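Local coordinates for protein malyl-CoA lyase/beta-methylmalyl-CoA lyase (Methylobacterium extorquens, PDB 5UGR) that is a lyase of the HpcH/HpaI aldolase/citrate lyase family, built on a TIM barrel and carrying a magnesium site, at residues Val148-Ser162 and Arg212-Ile225. Numbering follows the deposited sequence.
Sequences VEAIATSSKRLEAMS and RMLVACRAYGLRPI
Arg212 sends CG anti to its own backbone N (chi1 -169°) and stays extended out to NE, while Glu149 bends at chi2 (85°). The two side chains cross at about a right angle, with carboxylate and guanidinium nearly coplanar. Arg212 grips side-on. Its NH2 lies 2.8 Å from Glu149 OE1, on the syn lone pair and almost straight, and its NE lies 2.9 Å from Glu149 OE2. A water joins Glu149 OE2 to Arg212 O.

Thr153 turns CG2 beside its backbone N, which lays the methyl over one face of the Tyr220 ring in a CH-pi contact, 3.7 Å from CG2 to the ring centroid. Ala219 CB covers the opposite face, and Tyr220 OH bonds to Asn147 of a neighbouring subunit.

Strands 158-163 and 223-226 are adjacent parallel strands of the eight-stranded TIM barrel. Helix 207-220 lies outside, its part 212-220 running antiparallel to strand segment 158-162. Three backbone bonds join the strands: Arg223 N to Glu159 O, Met161 N to Arg223 O, and Ile225 N to Met161 O. Met161 points to the helix side of the sheet. Its CG lies against Cys217 SG, and its CB meets Met213 SD. Leu222 CD1 touches Leu158 CD2 at 3.7 Å and Ala152 CB at 4.0 Å.

Arg223 holds Glu159 end-on, and its NH1 (2.9 Å) and NH2 (3.1 Å) both reach Glu159 OE2 on the anti side. OE2 sits at the guanidinium edge, and the carboxylate plane of Glu159 stands 77° from the guanidinium plane of Arg223. Arg12 forms a second salt bridge to Glu159 OE2. On the inner face, Ser162 OG touches Ile225 CB and hydrogen-bonds to Glu136 and Trp254.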
loop_
_atom_site.group_PDB
_atom_site.type_symbol
_atom_site.label_atom_id
_atom_site.label_comp_id
_atom_site.label_asym_id
_atom_site.label_seq_id
_atom_site.Cartn_x
_atom_site.Cartn_y
_atom_site.Cartn_z
ATOM N N VAL A 148 0.457 -14.044 -4.478
ATOM C CA VAL A 148 1.078 -14.441 -5.740
ATOM C C VAL A 148 1.286 -13.291 -6.707
ATOM O O VAL A 148 2.293 -13.255 -7.430
ATOM C CB VAL A 148 0.300 -15.612 -6.382
ATOM C CG1 VAL A 148 -1.113 -15.260 -6.801
ATOM C CG2 VAL A 148 1.099 -16.279 -7.492
ATOM N N GLU A 149 0.366 -12.322 -6.720
ATOM C CA GLU A 149 0.488 -11.208 -7.629
ATOM C C GLU A 149 1.690 -10.341 -7.283
ATOM O O GLU A 149 2.426 -9.889 -8.164
ATOM C CB GLU A 149 -0.791 -10.366 -7.627
ATOM C CG GLU A 149 -2.035 -11.125 -8.046
ATOM C CD GLU A 149 -2.749 -11.900 -6.938
ATOM O OE1 GLU A 149 -2.363 -11.895 -5.656
ATOM O OE2 GLU A 149 -3.745 -12.548 -7.409
ATOM N N ALA A 150 1.897 -10.098 -5.986
ATOM C CA ALA A 150 3.074 -9.392 -5.522
ATOM C C ALA A 150 4.370 -10.143 -5.754
ATOM O O ALA A 150 5.405 -9.539 -6.140
ATOM C CB ALA A 150 2.925 -9.013 -4.022
ATOM N N ILE A 151 4.325 -11.443 -5.571
ATOM C CA ILE A 151 5.543 -12.244 -5.845
ATOM C C ILE A 151 5.933 -12.132 -7.308
ATOM O O ILE A 151 7.111 -12.134 -7.655
ATOM C CB ILE A 151 5.312 -13.720 -5.402
ATOM C CG1 ILE A 151 5.201 -13.807 -3.861
ATOM C CG2 ILE A 151 6.409 -14.636 -5.920
ATOM C CD1 ILE A 151 4.565 -15.090 -3.356
ATOM N N ALA A 152 4.940 -12.010 -8.200
ATOM C CA ALA A 152 5.240 -12.002 -9.619
ATOM C C ALA A 152 6.123 -10.839 -10.091
ATOM O O ALA A 152 6.725 -10.951 -11.155
ATOM C CB ALA A 152 3.931 -11.979 -10.423
ATOM N N THR A 153 6.169 -9.749 -9.338
ATOM C CA THR A 153 6.966 -8.588 -9.647
ATOM C C THR A 153 8.185 -8.398 -8.744
ATOM O O THR A 153 8.726 -7.292 -8.626
ATOM C CB THR A 153 6.138 -7.306 -9.741
ATOM O OG1 THR A 153 5.558 -7.028 -8.476
ATOM C CG2 THR A 153 5.065 -7.408 -10.846
ATOM N N SER A 154 8.646 -9.492 -8.139
ATOM C CA SER A 154 9.646 -9.369 -7.077
ATOM C C SER A 154 11.102 -9.388 -7.497
ATOM O O SER A 154 11.945 -9.126 -6.626
ATOM C CB SER A 154 9.418 -10.501 -6.079
ATOM O OG SER A 154 9.575 -11.785 -6.642
ATOM N N SER A 155 11.400 -9.682 -8.763
ATOM C CA SER A 155 12.818 -9.707 -9.191
ATOM C C SER A 155 12.897 -9.672 -10.701
ATOM O O SER A 155 12.158 -10.386 -11.374
ATOM C CB SER A 155 13.506 -10.973 -8.720
ATOM O OG SER A 155 14.825 -11.105 -9.249
ATOM N N LYS A 156 13.883 -8.938 -11.211
ATOM C CA LYS A 156 14.165 -8.949 -12.650
ATOM C C LYS A 156 14.633 -10.312 -13.149
ATOM O O LYS A 156 14.553 -10.594 -14.363
ATOM C CB LYS A 156 15.202 -7.871 -12.976
ATOM C CG LYS A 156 14.620 -6.465 -12.888
ATOM C CD LYS A 156 15.632 -5.400 -13.364
ATOM C CE LYS A 156 16.841 -5.217 -12.460
ATOM N NZ LYS A 156 16.501 -4.774 -11.050
ATOM N N ARG A 157 15.093 -11.167 -12.216
ATOM C CA ARG A 157 15.448 -12.539 -12.558
ATOM C C ARG A 157 14.310 -13.470 -12.718
ATOM O O ARG A 157 14.488 -14.568 -13.233
ATOM C CB ARG A 157 16.404 -13.154 -11.542
ATOM C CG ARG A 157 17.706 -12.419 -11.294
ATOM C CD ARG A 157 18.541 -13.135 -10.246
ATOM N NE ARG A 157 19.756 -12.444 -9.925
ATOM C CZ ARG A 157 20.936 -12.615 -10.524
ATOM N NH1 ARG A 157 21.101 -13.512 -11.487
ATOM N NH2 ARG A 157 21.961 -11.880 -10.110
ATOM N N LEU A 158 13.125 -13.096 -12.198
ATOM C CA LEU A 158 12.027 -14.029 -12.163
ATOM C C LEU A 158 11.493 -14.296 -13.561
ATOM O O LEU A 158 11.203 -13.368 -14.328
ATOM C CB LEU A 158 10.906 -13.501 -11.245
ATOM C CG LEU A 158 9.762 -14.464 -10.941
ATOM C CD1 LEU A 158 10.273 -15.742 -10.312
ATOM C CD2 LEU A 158 8.772 -13.776 -9.981
ATOM N N GLU A 159 11.386 -15.578 -13.886
ATOM C CA GLU A 159 10.924 -16.064 -15.175
ATOM C C GLU A 159 9.676 -16.922 -15.186
ATOM O O GLU A 159 9.011 -16.996 -16.234
ATOM C CB GLU A 159 11.999 -16.902 -15.888
ATOM C CG GLU A 159 13.329 -16.214 -16.052
ATOM C CD GLU A 159 14.345 -17.076 -16.820
ATOM O OE1 GLU A 159 15.565 -16.787 -16.659
ATOM O OE2 GLU A 159 13.905 -18.012 -17.545
ATOM N N ALA A 160 9.330 -17.558 -14.071
ATOM C CA ALA A 160 8.346 -18.658 -14.103
ATOM C C ALA A 160 7.854 -18.932 -12.694
ATOM O O ALA A 160 8.580 -18.690 -11.721
ATOM C CB ALA A 160 9.004 -19.909 -14.661
ATOM N N MET A 161 6.633 -19.465 -12.610
ATOM C CA MET A 161 6.077 -19.953 -11.346
ATOM C C MET A 161 5.554 -21.363 -11.588
ATOM O O MET A 161 4.889 -21.603 -12.616
ATOM C CB MET A 161 4.921 -19.071 -10.827
ATOM C CG MET A 161 5.125 -17.572 -10.920
ATOM S SD MET A 161 3.768 -16.571 -10.220
ATOM C CE MET A 161 4.785 -15.839 -8.967
ATOM N N SER A 162 5.861 -22.261 -10.628
ATOM C CA SER A 162 5.296 -23.595 -10.651
ATOM C C SER A 162 4.248 -23.738 -9.548
ATOM O O SER A 162 4.501 -23.304 -8.427
ATOM C CB SER A 162 6.359 -24.663 -10.420
ATOM O OG SER A 162 7.183 -24.892 -11.572
ATOM N N ARG A 212 -5.526 -18.404 -10.532
ATOM C CA ARG A 212 -4.915 -17.228 -9.886
ATOM C C ARG A 212 -3.452 -17.131 -10.195
ATOM O O ARG A 212 -2.959 -16.027 -10.489
ATOM C CB ARG A 212 -5.166 -17.219 -8.388
ATOM C CG ARG A 212 -4.770 -15.876 -7.758
ATOM C CD ARG A 212 -5.188 -15.831 -6.293
ATOM N NE ARG A 212 -4.616 -14.650 -5.677
ATOM C CZ ARG A 212 -4.703 -14.361 -4.404
ATOM N NH1 ARG A 212 -5.347 -15.186 -3.555
ATOM N NH2 ARG A 212 -4.036 -13.302 -3.966
ATOM N N MET A 213 -2.753 -18.259 -10.133
ATOM C CA MET A 213 -1.332 -18.215 -10.498
ATOM C C MET A 213 -1.096 -17.874 -11.956
ATOM O O MET A 213 -0.197 -17.069 -12.259
ATOM C CB MET A 213 -0.642 -19.544 -10.146
ATOM C CG MET A 213 0.878 -19.466 -10.140
ATOM S SD MET A 213 1.726 -21.042 -10.102
ATOM C CE MET A 213 1.619 -21.443 -11.841
ATOM N N LEU A 214 -1.930 -18.429 -12.828
ATOM C CA LEU A 214 -1.877 -18.098 -14.255
ATOM C C LEU A 214 -2.001 -16.596 -14.501
ATOM O O LEU A 214 -1.229 -16.004 -15.266
ATOM C CB LEU A 214 -2.969 -18.839 -14.995
ATOM C CG LEU A 214 -3.188 -18.460 -16.481
ATOM C CD1 LEU A 214 -2.232 -19.195 -17.343
ATOM C CD2 LEU A 214 -4.604 -18.632 -16.876
ATOM N N VAL A 215 -3.006 -15.975 -13.886
ATOM C CA VAL A 215 -3.240 -14.543 -14.079
ATOM C C VAL A 215 -2.014 -13.746 -13.602
ATOM O O VAL A 215 -1.556 -12.810 -14.310
ATOM C CB VAL A 215 -4.563 -14.089 -13.432
ATOM C CG1 VAL A 215 -4.619 -12.539 -13.305
ATOM C CG2 VAL A 215 -5.725 -14.652 -14.217
ATOM N N ALA A 216 -1.435 -14.121 -12.469
ATOM C CA ALA A 216 -0.260 -13.404 -11.995
ATOM C C ALA A 216 0.866 -13.527 -13.027
ATOM O O ALA A 216 1.598 -12.564 -13.313
ATOM C CB ALA A 216 0.178 -13.953 -10.644
ATOM N N CYS A 217 1.114 -14.746 -13.487
ATOM C CA CYS A 217 2.167 -14.954 -14.488
ATOM C C CYS A 217 1.955 -14.188 -15.765
ATOM O O CYS A 217 2.867 -13.523 -16.279
ATOM C CB CYS A 217 2.259 -16.463 -14.827
ATOM S SG CYS A 217 3.034 -17.460 -13.516
ATOM N N ARG A 218 0.751 -14.284 -16.294
ATOM C CA ARG A 218 0.453 -13.683 -17.612
ATOM C C ARG A 218 0.370 -12.156 -17.535
ATOM O O ARG A 218 0.631 -11.469 -18.526
ATOM C CB ARG A 218 -0.791 -14.328 -18.244
ATOM C CG ARG A 218 -0.569 -15.773 -18.608
ATOM C CD ARG A 218 0.360 -15.900 -19.780
ATOM N NE ARG A 218 0.457 -17.277 -20.284
ATOM C CZ ARG A 218 1.554 -17.789 -20.859
ATOM N NH1 ARG A 218 2.666 -17.087 -20.940
ATOM N NH2 ARG A 218 1.547 -19.025 -21.288
ATOM N N ALA A 219 0.007 -11.609 -16.353
ATOM C CA ALA A 219 0.010 -10.175 -16.167
ATOM C C ALA A 219 1.435 -9.638 -16.203
ATOM O O ALA A 219 1.661 -8.576 -16.771
ATOM C CB ALA A 219 -0.611 -9.814 -14.847
ATOM N N TYR A 220 2.381 -10.388 -15.633
ATOM C CA TYR A 220 3.693 -9.861 -15.307
ATOM C C TYR A 220 4.853 -10.535 -16.069
ATOM O O TYR A 220 6.033 -10.325 -15.692
ATOM C CB TYR A 220 3.863 -9.800 -13.802
ATOM C CG TYR A 220 2.844 -8.882 -13.161
ATOM C CD1 TYR A 220 2.797 -7.525 -13.499
ATOM C CD2 TYR A 220 1.929 -9.351 -12.250
ATOM C CE1 TYR A 220 1.850 -6.696 -12.937
ATOM C CE2 TYR A 220 0.971 -8.532 -11.665
ATOM C CZ TYR A 220 0.944 -7.189 -11.994
ATOM O OH TYR A 220 -0.007 -6.343 -11.451
ATOM N N GLY A 221 4.514 -11.254 -17.156
ATOM C CA GLY A 221 5.520 -11.720 -18.122
ATOM C C GLY A 221 6.222 -13.039 -17.824
ATOM O O GLY A 221 7.300 -13.287 -18.371
ATOM N N LEU A 222 5.633 -13.826 -16.935
ATOM C CA LEU A 222 6.225 -15.094 -16.502
ATOM C C LEU A 222 5.583 -16.315 -17.150
ATOM O O LEU A 222 4.442 -16.283 -17.572
ATOM C CB LEU A 222 6.089 -15.226 -14.989
ATOM C CG LEU A 222 6.468 -14.021 -14.138
ATOM C CD1 LEU A 222 6.238 -14.279 -12.657
ATOM C CD2 LEU A 222 7.874 -13.552 -14.399
ATOM N N ARG A 223 6.311 -17.452 -17.121
ATOM C CA ARG A 223 5.794 -18.748 -17.574
ATOM C C ARG A 223 4.978 -19.414 -16.457
ATOM O O ARG A 223 5.551 -19.646 -15.393
ATOM C CB ARG A 223 6.943 -19.666 -17.993
ATOM C CG ARG A 223 7.881 -19.112 -19.047
ATOM C CD ARG A 223 8.902 -20.142 -19.478
ATOM N NE ARG A 223 9.928 -20.450 -18.515
ATOM C CZ ARG A 223 11.061 -19.748 -18.349
ATOM N NH1 ARG A 223 11.990 -20.196 -17.467
ATOM N NH2 ARG A 223 11.261 -18.607 -19.015
ATOM N N PRO A 224 3.706 -19.777 -16.717
ATOM C CA PRO A 224 2.951 -20.555 -15.739
ATOM C C PRO A 224 3.150 -22.055 -15.998
ATOM O O PRO A 224 2.821 -22.555 -17.098
ATOM C CB PRO A 224 1.501 -20.154 -16.024
ATOM C CG PRO A 224 1.458 -19.499 -17.366
ATOM C CD PRO A 224 2.863 -19.367 -17.872
ATOM N N ILE A 225 3.624 -22.743 -14.942
ATOM C CA ILE A 225 3.996 -24.159 -15.023
ATOM C C ILE A 225 3.191 -24.928 -13.994
ATOM O O ILE A 225 3.091 -24.526 -12.818
ATOM C CB ILE A 225 5.521 -24.372 -14.754
ATOM C CG1 ILE A 225 6.360 -23.431 -15.632
ATOM C CG2 ILE A 225 5.870 -25.829 -14.961
ATOM C CD1 ILE A 225 6.228 -23.615 -17.109
HETATM O O HOH W 1 -4.124 -13.416 -9.980
HETATM O O HOH W 2 7.786 -9.687 -13.209
#